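Side-chain contacts in macrophage migration inhibitory factor-like protein (Entamoeba histolytica, PDB 6CUQ), which belongs to the macrophage migration inhibitory factor family, whose members are small alpha/beta proteins that assemble as trimers: residues A12-S17 and H30-I35; K26-E31 and T49-S54; S37-K42 and S84-K89. All coordinates share one frame; numbering follows the deposited sequence.

Interaction 1: residues A12-S17 and H30-I35; sequences ALITLS and HESMKI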
loop_
_atom_site.group_PDB
_atom_site.type_symbol
_atom_site.label_atom_id
_atom_site.label_comp_id
_atom_site.label_asym_id
_atom_site.label_seq_id
_atom_site.Cartn_x
_atom_site.Cartn_y
_atom_site.Cartn_z
ATOM N N ALA B 12 1.151 -6.936 -7.731
ATOM C CA ALA B 12 0.561 -7.386 -6.471
ATOM C C ALA B 12 1.455 -6.936 -5.332
ATOM O O ALA B 12 2.632 -7.310 -5.276
ATOM C CB ALA B 12 0.371 -8.907 -6.426
ATOM N N LEU B 13 0.901 -6.103 -4.452
ATOM C CA LEU B 13 1.539 -5.717 -3.204
ATOM C C LEU B 13 0.900 -6.563 -2.107
ATOM O O LEU B 13 -0.277 -6.376 -1.775
ATOM C CB LEU B 13 1.376 -4.222 -2.921
ATOM C CG LEU B 13 2.473 -3.516 -2.114
ATOM C CD1 LEU B 13 2.205 -2.024 -2.009
ATOM C CD2 LEU B 13 2.629 -4.131 -0.732
ATOM N N ILE B 14 1.671 -7.499 -1.565
ATOM C CA ILE B 14 1.203 -8.446 -0.563
ATOM C C ILE B 14 1.746 -7.984 0.781
ATOM O O ILE B 14 2.967 -7.946 1.000
ATOM C CB ILE B 14 1.654 -9.875 -0.880
ATOM C CG1 ILE B 14 1.166 -10.272 -2.277
ATOM C CG2 ILE B 14 1.118 -10.843 0.180
ATOM C CD1 ILE B 14 1.700 -11.601 -2.773
ATOM N N THR B 15 0.840 -7.596 1.663
ATOM C CA THR B 15 1.163 -7.218 3.029
ATOM C C THR B 15 0.665 -8.359 3.904
ATOM O O THR B 15 -0.543 -8.598 3.986
ATOM C CB THR B 15 0.499 -5.886 3.381
ATOM O OG1 THR B 15 0.858 -4.896 2.405
ATOM C CG2 THR B 15 0.860 -5.426 4.800
ATOM N N LEU B 16 1.578 -9.096 4.518
ATOM C CA LEU B 16 1.161 -10.243 5.308
ATOM C C LEU B 16 1.877 -10.261 6.648
ATOM O O LEU B 16 2.970 -9.708 6.802
ATOM C CB LEU B 16 1.391 -11.551 4.550
ATOM C CG LEU B 16 2.771 -12.193 4.515
ATOM C CD1 LEU B 16 2.701 -13.472 3.698
ATOM C CD2 LEU B 16 3.818 -11.262 3.963
ATOM N N SER B 17 1.233 -10.888 7.629
ATOM C CA SER B 17 1.715 -10.866 9.002
ATOM C C SER B 17 2.086 -12.248 9.530
ATOM O O SER B 17 2.044 -12.481 10.736
ATOM C CB SER B 17 0.666 -10.226 9.911
ATOM O OG SER B 17 -0.342 -11.170 10.205
ATOM N N HIS B 30 7.626 -14.930 -6.192
ATOM C CA HIS B 30 7.775 -15.667 -7.441
ATOM C C HIS B 30 6.441 -16.263 -7.901
ATOM O O HIS B 30 6.004 -16.044 -9.036
ATOM C CB HIS B 30 8.827 -16.759 -7.247
ATOM C CG HIS B 30 8.982 -17.668 -8.428
ATOM N ND1 HIS B 30 9.501 -17.239 -9.632
ATOM C CD2 HIS B 30 8.673 -18.978 -8.595
ATOM C CE1 HIS B 30 9.515 -18.249 -10.486
ATOM N NE2 HIS B 30 9.022 -19.316 -9.883
ATOM N N GLU B 31 5.769 -17.006 -7.017
ATOM C CA GLU B 31 4.498 -17.627 -7.379
ATOM C C GLU B 31 3.435 -16.578 -7.685
ATOM O O GLU B 31 2.570 -16.795 -8.540
ATOM C CB GLU B 31 4.021 -18.544 -6.256
ATOM C CG GLU B 31 4.812 -19.812 -6.116
ATOM C CD GLU B 31 4.792 -20.653 -7.367
ATOM O OE1 GLU B 31 3.753 -20.684 -8.072
ATOM O OE2 GLU B 31 5.814 -21.318 -7.621
ATOM N N SER B 32 3.466 -15.449 -6.972
ATOM C CA SER B 32 2.525 -14.366 -7.241
ATOM C C SER B 32 2.657 -13.877 -8.677
ATOM O O SER B 32 1.661 -13.711 -9.397
ATOM C CB SER B 32 2.765 -13.221 -6.250
ATOM O OG SER B 32 2.164 -12.022 -6.690
ATOM N N MET B 33 3.893 -13.682 -9.128
ATOM C CA MET B 33 4.098 -13.227 -10.497
ATOM C C MET B 33 3.641 -14.278 -11.503
ATOM O O MET B 33 3.011 -13.938 -12.512
ATOM C CB MET B 33 5.562 -12.856 -10.700
ATOM C CG MET B 33 5.950 -11.546 -10.029
ATOM S SD MET B 33 7.689 -11.142 -10.222
ATOM C CE MET B 33 8.490 -12.385 -9.218
ATOM N N LYS B 34 3.894 -15.565 -11.226
ATOM C CA LYS B 34 3.357 -16.610 -12.098
ATOM C C LYS B 34 1.833 -16.566 -12.138
ATOM O O LYS B 34 1.228 -16.671 -13.213
ATOM C CB LYS B 34 3.836 -17.997 -11.656
ATOM C CG LYS B 34 5.220 -18.393 -12.157
ATOM C CD LYS B 34 5.728 -19.631 -11.454
ATOM C CE LYS B 34 5.044 -20.873 -11.959
ATOM N NZ LYS B 34 5.295 -21.997 -11.021
ATOM N N ILE B 35 1.197 -16.419 -10.967
ATOM C CA ILE B 35 -0.266 -16.363 -10.888
ATOM C C ILE B 35 -0.802 -15.206 -11.712
ATOM O O ILE B 35 -1.727 -15.368 -12.518
ATOM C CB ILE B 35 -0.720 -16.227 -9.424
ATOM C CG1 ILE B 35 -0.519 -17.517 -8.635
ATOM C CG2 ILE B 35 -2.172 -15.776 -9.364
ATOM C CD1 ILE B 35 -0.832 -17.348 -7.145
#

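Interaction 2: residues K26-E31 and T49-S54; sequences KEIAHE and TQVVTS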
loop_
_atom_site.group_PDB
_atom_site.type_symbol
_atom_site.label_atom_id
_atom_site.label_comp_id
_atom_site.label_asym_id
_atom_site.label_seq_id
_atom_site.Cartn_x
_atom_site.Cartn_y
_atom_site.Cartn_z
ATOM N N LYS B 26 10.383 -14.909 -0.814
ATOM C CA LYS B 26 10.769 -14.928 -2.216
ATOM C C LYS B 26 9.883 -15.886 -2.999
ATOM O O LYS B 26 9.431 -15.565 -4.104
ATOM C CB LYS B 26 12.250 -15.302 -2.376
ATOM C CG LYS B 26 13.228 -14.332 -1.731
ATOM C CD LYS B 26 14.655 -14.725 -2.107
ATOM C CE LYS B 26 15.722 -14.059 -1.244
ATOM N NZ LYS B 26 16.005 -14.885 -0.015
ATOM N N GLU B 27 9.593 -17.056 -2.425
ATOM C CA GLU B 27 8.755 -18.015 -3.133
ATOM C C GLU B 27 7.360 -17.449 -3.355
ATOM O O GLU B 27 6.751 -17.664 -4.413
ATOM C CB GLU B 27 8.694 -19.321 -2.356
ATOM C CG GLU B 27 9.958 -20.170 -2.434
ATOM C CD GLU B 27 9.903 -21.338 -1.454
ATOM O OE1 GLU B 27 8.788 -21.704 -1.030
ATOM O OE2 GLU B 27 10.968 -21.886 -1.104
ATOM N N ILE B 28 6.848 -16.706 -2.371
ATOM C CA ILE B 28 5.550 -16.051 -2.509
ATOM C C ILE B 28 5.587 -15.024 -3.638
ATOM O O ILE B 28 4.704 -15.002 -4.505
ATOM C CB ILE B 28 5.131 -15.413 -1.167
ATOM C CG1 ILE B 28 4.729 -16.502 -0.171
ATOM C CG2 ILE B 28 4.030 -14.381 -1.368
ATOM C CD1 ILE B 28 4.495 -15.997 1.250
ATOM N N ALA B 29 6.617 -14.171 -3.657
ATOM C CA ALA B 29 6.734 -13.188 -4.737
ATOM C C ALA B 29 6.817 -13.869 -6.097
ATOM O O ALA B 29 6.172 -13.441 -7.061
ATOM C CB ALA B 29 7.965 -12.300 -4.532
ATOM N N HIS B 30 7.626 -14.930 -6.192
ATOM C CA HIS B 30 7.775 -15.667 -7.441
ATOM C C HIS B 30 6.441 -16.263 -7.901
ATOM O O HIS B 30 6.004 -16.044 -9.036
ATOM C CB HIS B 30 8.827 -16.759 -7.247
ATOM C CG HIS B 30 8.982 -17.668 -8.428
ATOM N ND1 HIS B 30 9.501 -17.239 -9.632
ATOM C CD2 HIS B 30 8.673 -18.978 -8.595
ATOM C CE1 HIS B 30 9.515 -18.249 -10.486
ATOM N NE2 HIS B 30 9.022 -19.316 -9.883
ATOM N N GLU B 31 5.769 -17.006 -7.017
ATOM C CA GLU B 31 4.498 -17.627 -7.379
ATOM C C GLU B 31 3.435 -16.578 -7.685
ATOM O O GLU B 31 2.570 -16.795 -8.540
ATOM C CB GLU B 31 4.021 -18.544 -6.256
ATOM C CG GLU B 31 4.812 -19.812 -6.116
ATOM C CD GLU B 31 4.792 -20.653 -7.367
ATOM O OE1 GLU B 31 3.753 -20.684 -8.072
ATOM O OE2 GLU B 31 5.814 -21.318 -7.621
ATOM N N THR B 49 5.794 -8.005 -8.128
ATOM C CA THR B 49 5.247 -8.269 -6.806
ATOM C C THR B 49 6.229 -7.821 -5.726
ATOM O O THR B 49 7.440 -8.047 -5.830
ATOM C CB THR B 49 4.884 -9.754 -6.649
ATOM O OG1 THR B 49 3.765 -10.047 -7.491
ATOM C CG2 THR B 49 4.515 -10.103 -5.210
ATOM N N GLN B 50 5.680 -7.177 -4.698
ATOM C CA GLN B 50 6.389 -6.814 -3.482
ATOM C C GLN B 50 5.680 -7.459 -2.298
ATOM O O GLN B 50 4.451 -7.366 -2.180
ATOM C CB GLN B 50 6.437 -5.293 -3.299
ATOM C CG GLN B 50 7.063 -4.546 -4.461
ATOM C CD GLN B 50 8.521 -4.947 -4.696
ATOM O OE1 GLN B 50 9.218 -5.343 -3.764
ATOM N NE2 GLN B 50 8.989 -4.829 -5.944
ATOM N N VAL B 51 6.449 -8.123 -1.440
ATOM C CA VAL B 51 5.941 -8.793 -0.248
ATOM C C VAL B 51 6.377 -7.997 0.975
ATOM O O VAL B 51 7.577 -7.805 1.197
ATOM C CB VAL B 51 6.432 -10.244 -0.165
ATOM C CG1 VAL B 51 5.795 -10.933 1.024
ATOM C CG2 VAL B 51 6.107 -10.973 -1.460
ATOM N N VAL B 52 5.409 -7.543 1.778
ATOM C CA VAL B 52 5.685 -6.665 2.907
ATOM C C VAL B 52 5.269 -7.371 4.196
ATOM O O VAL B 52 4.125 -7.823 4.323
ATOM C CB VAL B 52 4.953 -5.319 2.738
ATOM C CG1 VAL B 52 5.074 -4.438 4.006
ATOM C CG2 VAL B 52 5.460 -4.604 1.465
ATOM N N THR B 53 6.198 -7.465 5.146
ATOM C CA THR B 53 5.926 -8.079 6.439
ATOM C C THR B 53 5.254 -7.085 7.375
ATOM O O THR B 53 5.798 -6.013 7.654
ATOM C CB THR B 53 7.216 -8.579 7.076
ATOM O OG1 THR B 53 7.721 -9.682 6.329
ATOM C CG2 THR B 53 6.957 -9.024 8.518
ATOM N N SER B 54 4.114 -7.476 7.927
ATOM C CA SER B 54 3.326 -6.597 8.780
ATOM C C SER B 54 3.014 -7.267 10.115
ATOM O O SER B 54 3.350 -8.429 10.355
ATOM C CB SER B 54 2.017 -6.212 8.096
ATOM O OG SER B 54 1.259 -7.383 7.852
#

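Interaction 3: residues S37-K42 and S84-K89; sequences SEVIGK and SDRYCK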
loop_
_atom_site.group_PDB
_atom_site.type_symbol
_atom_site.label_atom_id
_atom_site.label_comp_id
_atom_site.label_asym_id
_atom_site.label_seq_id
_atom_site.Cartn_x
_atom_site.Cartn_y
_atom_site.Cartn_z
ATOM N N SER B 37 0.595 -13.637 -14.221
ATOM C CA SER B 37 0.806 -13.847 -15.646
ATOM C C SER B 37 -0.152 -14.892 -16.201
ATOM O O SER B 37 -0.701 -14.721 -17.298
ATOM C CB SER B 37 2.269 -14.245 -15.893
ATOM O OG SER B 37 2.385 -15.324 -16.815
ATOM N N GLU B 38 -0.375 -15.978 -15.459
ATOM C CA GLU B 38 -1.224 -17.050 -15.975
ATOM C C GLU B 38 -2.689 -16.628 -16.011
ATOM O O GLU B 38 -3.423 -16.985 -16.943
ATOM C CB GLU B 38 -1.024 -18.318 -15.146
ATOM C CG GLU B 38 0.374 -18.915 -15.289
ATOM C CD GLU B 38 0.719 -19.928 -14.211
ATOM O OE1 GLU B 38 -0.171 -20.296 -13.420
ATOM O OE2 GLU B 38 1.897 -20.346 -14.154
ATOM N N VAL B 39 -3.140 -15.886 -15.003
ATOM C CA VAL B 39 -4.558 -15.546 -14.909
ATOM C C VAL B 39 -4.890 -14.265 -15.674
ATOM O O VAL B 39 -5.845 -14.228 -16.456
ATOM C CB VAL B 39 -4.970 -15.444 -13.423
ATOM C CG1 VAL B 39 -6.415 -14.960 -13.297
ATOM C CG2 VAL B 39 -4.761 -16.792 -12.713
ATOM N N ILE B 40 -4.104 -13.198 -15.517
ATOM C CA ILE B 40 -4.393 -11.988 -16.290
ATOM C C ILE B 40 -3.955 -12.133 -17.749
ATOM O O ILE B 40 -4.459 -11.408 -18.618
ATOM C CB ILE B 40 -3.760 -10.767 -15.604
ATOM C CG1 ILE B 40 -4.415 -10.559 -14.256
ATOM C CG2 ILE B 40 -3.938 -9.502 -16.421
ATOM C CD1 ILE B 40 -3.930 -9.343 -13.552
ATOM N N GLY B 41 -3.076 -13.085 -18.058
ATOM C CA GLY B 41 -2.797 -13.435 -19.438
ATOM C C GLY B 41 -1.708 -12.664 -20.145
ATOM O O GLY B 41 -1.656 -12.703 -21.380
ATOM N N LYS B 42 -0.857 -11.955 -19.426
ATOM C CA LYS B 42 0.186 -11.135 -20.023
ATOM C C LYS B 42 1.513 -11.879 -20.002
ATOM O O LYS B 42 1.636 -12.926 -19.362
ATOM C CB LYS B 42 0.289 -9.811 -19.263
ATOM N N SER B 84 -8.512 -14.469 -6.493
ATOM C CA SER B 84 -8.703 -14.656 -5.057
ATOM C C SER B 84 -8.418 -16.096 -4.652
ATOM O O SER B 84 -7.774 -16.345 -3.624
ATOM C CB SER B 84 -10.117 -14.248 -4.651
ATOM O OG SER B 84 -10.425 -12.964 -5.157
ATOM N N ASP B 85 -8.874 -17.059 -5.458
ATOM C CA ASP B 85 -8.661 -18.462 -5.118
ATOM C C ASP B 85 -7.178 -18.836 -5.148
ATOM O O ASP B 85 -6.686 -19.513 -4.235
ATOM C CB ASP B 85 -9.472 -19.349 -6.069
ATOM C CG ASP B 85 -9.269 -20.825 -5.798
ATOM O OD1 ASP B 85 -8.815 -21.557 -6.706
ATOM O OD2 ASP B 85 -9.532 -21.251 -4.657
ATOM N N ARG B 86 -6.437 -18.371 -6.158
ATOM C CA ARG B 86 -5.036 -18.772 -6.281
ATOM C C ARG B 86 -4.163 -18.124 -5.207
ATOM O O ARG B 86 -3.251 -18.768 -4.674
ATOM C CB ARG B 86 -4.526 -18.472 -7.690
ATOM C CG ARG B 86 -5.231 -19.327 -8.726
ATOM C CD ARG B 86 -4.401 -19.586 -9.949
ATOM N NE ARG B 86 -3.245 -20.426 -9.669
ATOM C CZ ARG B 86 -2.211 -20.549 -10.496
ATOM N NH1 ARG B 86 -2.206 -19.878 -11.636
ATOM N NH2 ARG B 86 -1.185 -21.325 -10.176
ATOM N N TYR B 87 -4.389 -16.844 -4.906
ATOM C CA TYR B 87 -3.612 -16.189 -3.853
ATOM C C TYR B 87 -3.916 -16.775 -2.477
ATOM O O TYR B 87 -3.016 -16.888 -1.634
ATOM C CB TYR B 87 -3.876 -14.686 -3.849
ATOM C CG TYR B 87 -3.030 -13.932 -4.838
ATOM C CD1 TYR B 87 -1.666 -13.809 -4.638
ATOM C CD2 TYR B 87 -3.592 -13.339 -5.966
ATOM C CE1 TYR B 87 -0.878 -13.118 -5.526
ATOM C CE2 TYR B 87 -2.813 -12.644 -6.867
ATOM C CZ TYR B 87 -1.453 -12.542 -6.641
ATOM O OH TYR B 87 -0.653 -11.858 -7.515
ATOM N N CYS B 88 -5.186 -17.092 -2.208
ATOM C CA CYS B 88 -5.520 -17.680 -0.915
ATOM C C CYS B 88 -4.914 -19.070 -0.778
ATOM O O CYS B 88 -4.429 -19.440 0.299
ATOM C CB CYS B 88 -7.040 -17.712 -0.722
ATOM S SG CYS B 88 -7.756 -16.075 -0.391
ATOM N N LYS B 89 -4.891 -19.840 -1.871
ATOM C CA LYS B 89 -4.241 -21.146 -1.827
ATOM C C LYS B 89 -2.739 -20.993 -1.650
ATOM O O LYS B 89 -2.111 -21.787 -0.937
ATOM C CB LYS B 89 -4.565 -21.946 -3.088
#

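Interaction 1: residues A12-S17 and H30-I35
Ala12 and Ile14, two inward-facing residues of strand 11-16, meet a single helix residue, Ser32, in a small buried contact between sheet and helix near the centre of the subunit. The strand is the first and helix 22-40 the second element of a beta-alpha-beta unit, the motif from which the macrophage migration inhibitory factor fold is built. Only 82 Å² is buried here, and the backbones come closest at Ala12 and Ser32, whose CA atoms lie 7.3 Å apart. The Ala12 methyl sits against the serine hydroxyl, with Ala12 CB 3.6 Å from Ser32 OG. Two residues on, on the same face of the strand, Ile14 comes in with its long branch: CG1 stands beside the backbone N (chi1 -57°) and the chain then runs out extended, which carries CD1 over to the serine. There it touches both side-chain atoms, Ile14 CD1 lying 4.0 Å from Ser32 OG and equally far from Ser32 CB. Across this pair of segments the contact is van der Waals in nature, two methyl groups resting against a hydroxyl from neighbouring directions. The hydroxyl itself is not left without polar company: Ser32 OG is hydrogen-bonded to Thr49 OG1 of strand 48-53 and to Tyr87 OH of helix 80-95, so a polar atom buried among aliphatic groups has two partners. With OG anti to the backbone N (chi1 163°), the hydroxyl is held toward the sheet, where Thr49 and Tyr87 meet it. The helix carries on past Ser32 with regular i to i+4 bonding. Within the fold, Ala12 also touches Tyr87 and Thr49, Ile14 rests on Ile68 of the neighbouring strand 66-72, and Ile35, further along helix 22-40, packs against Leu83 and Arg86 of helix 80-95.

Interaction 2: residues K26-E31 and T49-S54
Val51 holds CG1 anti to its backbone N (chi1 -176°), and this puts the other methyl, CG2, beside that N and against the helix at Ile28 and Ala29. Two residues earlier, Thr49 has OG1 beside the backbone N (chi1 -69°) and CG2 anti to it, which presents the methyl to Ala29; the hydroxyl is taken up by Ser32. Ala29 rests on this pair of neighbouring methyl groups. Its CB lies 3.8 Å from Val51 CG2 and 4.1 Å from Thr49 CG2, and the threonine methyl comes closer still to the main chain, with Ala29 CA 3.8 Å from Thr49 CG2. Consistent with the small alanine side chain, the CA atoms of Ala29 and Thr49 are 5.5 Å apart. Ile28 joins through its short branch, Ile28 CG2 meeting Val51 CG2 at 4.0 Å, and the two side chains cross at about a right angle. Helix 22-40 and strand 48-53 are the last two elements of a beta-alpha-beta unit, in which the helix returns the chain across the sheet so that strand 48-53 can lie parallel to strand 11-16. The short axes of 26-31 and 49-53 accordingly run in roughly opposite senses, at 148°, with a closest approach of 7.9 Å. Ile28 also touches Leu91 and Lys94 of helix 80-95, and Ile20. Strand 48-53 is an outermost strand of the sheet within the chain, yet Thr49, Gln50 and Val51 pair antiparallel with a strand of the second subunit, and Ala29 packs on Ile62 of that same neighbouring subunit. Gln50 has its CB directed away from the helix, and Gln50 OE1 accepts a hydrogen bond from Ser54 OG of the second subunit.

Interaction 3: residues S37-K42 and S84-K89
Glu38 and Arg86 form a salt bridge between two helices, made by one oxygen and one nitrogen: Arg86 NH1 donates to Glu38 OE1 over 2.7 Å. The bond is nearly straight, with an N-H...O angle of 173°, and the oxygen is met almost along its own C-O direction. Glu38 OE1 lies at the guanidinium edge, close to its plane, and the carboxylate and guanidinium planes are 16° apart, nearly coplanar. Arg86 NH2 stands further off, 3.6 Å from Glu38 OE1. Beside the ion pair, the arginine's aliphatic stem slides past Val39 in the opposite direction, and Val39 CG2 touches Arg86 CD at 3.9 Å. The bend at chi3 (67°) turns the guanidinium off the line of that stem and toward the glutamate, whose own chain is extended beyond CG. This is a surface contact joining the last turn of helix 22-40 to helix 80-95, the two long helices that pack on the sheet in the macrophage migration inhibitory factor fold. Their backbones stand well apart here, 9.2 Å between the CA atoms of Val39 and Arg86, so side chains span the gap. Helix 22-40 stops at Ile40, and Gly41, the first residue beyond it, has a positive phi that suits glycine. Arg86 also packs on Ile35, and the buried Tyr87 next to it touches Leu104, while Asp85 OD2 is hydrogen-bonded to His118 ND1 of the third subunit.

All three contacts use helix 22-40. Interactions 1 and 2 are nearly continuous, their centres 5 Å apart: strands 11-16 and 48-53 are neighbours in the sheet, with Ile14 O 2.6 Å from Val52 N, and Ser32 OG lies 2.7 Å from Thr49 OG1. Interaction 3 sits further along the helix, its centre about 10 Å from that of interaction 1 and 14 Å from that of interaction 2. The same Ser32 ties it in, since Ser32 OG is 2.9 Å from Tyr87 OH, whereas interactions 2 and 3 do not touch. Interactions 1 and 2 are buried, and strand 48-53 is continued by a strand of the second subunit; interaction 3 lies at the surface.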